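Local coordinates for response regulator receiver protein (Sinorhizobium medicae, PDB 2RDM) that probably acts as a two-component response regulator, its CheY-like receiver domain taking a phosphoryl group on a conserved aspartate, at residues G53-I58 and V83-H88. The protein carries 1 engineered substitution. Numbering follows the deposited sequence. Where two conformers were deposited one is given.
Sequences GVVTDI and VYISGH. With GOL (glycerol), chain D.
T56 and Y84 stand side by side on one face of two parallel strands, 53-57 and 82-86. V83 N hydrogen-bonds to V54 O (2.9 Å), T56 N to V83 O, and I85 N to T56 O. From CB outward, Y84 meets I58: CB lies 3.7 Å from I58 CD1, CG is near that methyl too, CD1 touches it at 3.5 Å, and T56 CG2 comes to the same CD1 from a different direction, at 3.9 Å. The ring ends at OH, hydrogen-bonded to V98 N. In T56, chi1 -177° sends OG1 to D57 O and sets CG2 between N and C, against the ring. A glycine in place of T56 would probably open a gap beside Y84 CD1 and leave D57 O without its hydroxyl donor. On the opposite face V55 CG1 packs on I85 CG1 at 3.7 Å, under helix 110-122. Where the strands end, a glycerol, probably from crystallisation, bonds I85 O through O3 beside D57, the predicted phosphorylation site. D57 OD2 bonds D13 N, and OD1 lies close to D12 OD2. Backbone bonds and apolar flanks thus join two strands of the beta-alpha-beta unit completed by helix 66-76, while the acidic cluster is consistent with a CheY-like phosphoacceptor pocket.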
ATOM      1  N   GLY A  53     -21.206  -0.018   5.405  1.00 28.60           N
ATOM      2  CA  GLY A  53     -20.174   0.997   5.526  1.00 28.25           C
ATOM      3  C   GLY A  53     -20.759   2.150   6.292  1.00 24.82           C
ATOM      4  O   GLY A  53     -21.984   2.267   6.403  1.00 25.77           O
ATOM      5  N   VAL A  54     -19.900   3.008   6.821  1.00 26.73           N
ATOM      6  CA  VAL A  54     -20.370   4.061   7.694  1.00 24.00           C
ATOM      7  C   VAL A  54     -19.702   5.368   7.272  1.00 26.24           C
ATOM      8  O   VAL A  54     -18.482   5.423   7.176  1.00 27.82           O
ATOM      9  CB  VAL A  54     -20.058   3.750   9.192  1.00 26.86           C
ATOM     10  CG1 VAL A  54     -20.426   4.934  10.083  1.00 32.12           C
ATOM     11  CG2 VAL A  54     -20.786   2.471   9.664  1.00 27.11           C
ATOM     12  N   VAL A  55     -20.520   6.372   6.981  1.00 24.82           N
ATOM     13  CA  VAL A  55     -20.045   7.728   6.685  1.00 27.99           C
ATOM     14  C   VAL A  55     -20.577   8.654   7.778  1.00 28.27           C
ATOM     15  O   VAL A  55     -21.791   8.892   7.839  1.00 28.49           O
ATOM     16  CB  VAL A  55     -20.533   8.211   5.300  1.00 28.94           C
ATOM     17  CG1 VAL A  55     -20.029   9.592   5.023  1.00 25.87           C
ATOM     18  CG2 VAL A  55     -20.035   7.302   4.182  1.00 22.75           C
ATOM     19  N   THR A  56     -19.680   9.193   8.607  1.00 30.06           N
ATOM     20  CA  THR A  56     -20.100   9.909   9.821  1.00 28.89           C
ATOM     21  C   THR A  56     -19.377  11.236  10.031  1.00 25.75           C
ATOM     22  O   THR A  56     -18.175  11.321   9.823  1.00 28.40           O
ATOM     23  CB  THR A  56     -19.971   9.012  11.116  1.00 28.92           C
ATOM     24  OG1 THR A  56     -20.462   9.719  12.273  1.00 33.50           O
ATOM     25  CG2 THR A  56     -18.519   8.567  11.385  1.00 27.22           C
ATOM     26  N   ASP A  57     -20.125  12.253  10.471  1.00 28.00           N
ATOM     27  CA  ASP A  57     -19.533  13.491  11.032  1.00 32.30           C
ATOM     28  C   ASP A  57     -18.671  13.220  12.253  1.00 32.94           C
ATOM     29  O   ASP A  57     -18.895  12.249  12.955  1.00 30.73           O
ATOM     30  CB  ASP A  57     -20.622  14.436  11.542  1.00 35.35           C
ATOM     31  CG  ASP A  57     -21.448  15.041  10.454  1.00 45.88           C
ATOM     32  OD1 ASP A  57     -21.220  14.729   9.266  1.00 46.43           O
ATOM     33  OD2 ASP A  57     -22.345  15.838  10.812  1.00 46.26           O
ATOM     34  N   ILE A  58     -17.755  14.137  12.563  1.00 31.34           N
ATOM     35  CA  ILE A  58     -16.992  14.049  13.806  1.00 34.71           C
ATOM     36  C   ILE A  58     -17.810  14.611  14.969  1.00 41.27           C
ATOM     37  O   ILE A  58     -17.915  13.979  16.021  1.00 43.17           O
ATOM     38  CB  ILE A  58     -15.616  14.785  13.696  1.00 38.31           C
ATOM     39  CG1 ILE A  58     -14.709  14.072  12.692  1.00 40.05           C
ATOM     40  CG2 ILE A  58     -14.922  14.894  15.057  1.00 44.52           C
ATOM     41  CD1 ILE A  58     -14.824  12.576  12.759  1.00 43.22           C
ATOM     42  N   VAL A  83     -15.677   6.168   6.835  1.00 25.62           N
ATOM     43  CA  VAL A  83     -15.294   7.475   6.298  1.00 23.84           C
ATOM     44  C   VAL A  83     -15.807   8.538   7.257  1.00 24.23           C
ATOM     45  O   VAL A  83     -17.015   8.641   7.484  1.00 27.60           O
ATOM     46  CB  VAL A  83     -15.883   7.747   4.893  1.00 24.51           C
ATOM     47  CG1 VAL A  83     -15.453   9.128   4.372  1.00 24.69           C
ATOM     48  CG2 VAL A  83     -15.446   6.660   3.877  1.00 27.01           C
ATOM     49  N   TYR A  84     -14.896   9.358   7.764  1.00 26.11           N
ATOM     50  CA  TYR A  84     -15.273  10.496   8.598  1.00 27.11           C
ATOM     51  C   TYR A  84     -15.429  11.743   7.751  1.00 29.27           C
ATOM     52  O   TYR A  84     -14.677  11.951   6.802  1.00 27.93           O
ATOM     53  CB  TYR A  84     -14.206  10.776   9.643  1.00 27.57           C
ATOM     54  CG  TYR A  84     -13.828   9.624  10.566  1.00 28.42           C
ATOM     55  CD1 TYR A  84     -14.644   9.263  11.644  1.00 29.20           C
ATOM     56  CD2 TYR A  84     -12.643   8.911  10.365  1.00 28.58           C
ATOM     57  CE1 TYR A  84     -14.281   8.232  12.499  1.00 32.64           C
ATOM     58  CE2 TYR A  84     -12.267   7.872  11.216  1.00 25.30           C
ATOM     59  CZ  TYR A  84     -13.104   7.519  12.259  1.00 21.03           C
ATOM     60  OH  TYR A  84     -12.720   6.543  13.115  1.00 25.08           O
ATOM     61  N   ILE A  85     -16.368  12.611   8.130  0.50 26.78           N
ATOM     62  CA  ILE A  85     -16.613  13.865   7.416  0.50 29.71           C
ATOM     63  C   ILE A  85     -16.495  15.016   8.411  0.50 25.66           C
ATOM     64  O   ILE A  85     -17.296  15.100   9.338  0.50 18.66           O
ATOM     65  CB  ILE A  85     -18.034  13.904   6.785  0.50 33.97           C
ATOM     66  CG1 ILE A  85     -18.281  12.724   5.834  0.50 30.70           C
ATOM     67  CG2 ILE A  85     -18.306  15.248   6.112  0.50 37.08           C
ATOM     68  CD1 ILE A  85     -17.293  12.542   4.724  0.50 31.91           C
ATOM     69  N   SER A  86     -15.552  15.891   8.137  1.00 33.41           N
ATOM     70  CA  SER A  86     -15.296  16.958   9.052  1.00 38.06           C
ATOM     71  C   SER A  86     -15.214  18.301   8.457  1.00 43.28           C
ATOM     72  O   SER A  86     -14.856  18.459   7.343  1.00 43.86           O
ATOM     73  CB  SER A  86     -14.070  16.689   9.849  1.00 42.28           C
ATOM     74  OG  SER A  86     -12.965  17.105   9.135  1.00 56.32           O
ATOM     75  N   GLY A  87     -15.565  19.308   9.249  1.00 51.43           N
ATOM     76  CA  GLY A  87     -15.451  20.690   8.821  1.00 63.41           C
ATOM     77  C   GLY A  87     -14.031  21.213   8.923  1.00 71.18           C
ATOM     78  O   GLY A  87     -13.448  21.651   7.930  1.00 75.75           O
ATOM     79  N   HIS A  88     -13.473  21.166  10.127  1.00 77.31           N
ATOM     80  CA  HIS A  88     -12.265  21.920  10.442  1.00 83.72           C
ATOM     81  C   HIS A  88     -11.106  20.988  10.781  1.00 84.40           C
ATOM     82  O   HIS A  88     -10.230  20.744   9.951  1.00 85.28           O
ATOM     83  CB  HIS A  88     -12.522  22.883  11.602  1.00 85.57           C
ATOM     84  CG  HIS A  88     -13.577  23.905  11.316  1.00 91.87           C
ATOM     85  ND1 HIS A  88     -13.310  25.089  10.662  1.00 94.11           N
ATOM     86  CD2 HIS A  88     -14.902  23.922  11.595  1.00 93.24           C
ATOM     87  CE1 HIS A  88     -14.424  25.790  10.551  1.00 94.53           C
ATOM     88  NE2 HIS A  88     -15.406  25.104  11.109  1.00 95.13           N
TER
HETATM   89  C1  GOL D 131     -18.219  19.471  12.494  1.00 73.77           C
HETATM   90  O1  GOL D 131     -17.292  20.173  11.695  1.00 75.48           O
HETATM   91  C2  GOL D 131     -18.707  18.197  11.802  1.00 70.00           C
HETATM   92  O2  GOL D 131     -17.879  17.106  12.136  1.00 59.13           O
HETATM   93  C3  GOL D 131     -18.764  18.381  10.289  1.00 70.93           C
HETATM   94  O3  GOL D 131     -19.125  17.172   9.660  1.00 68.47           O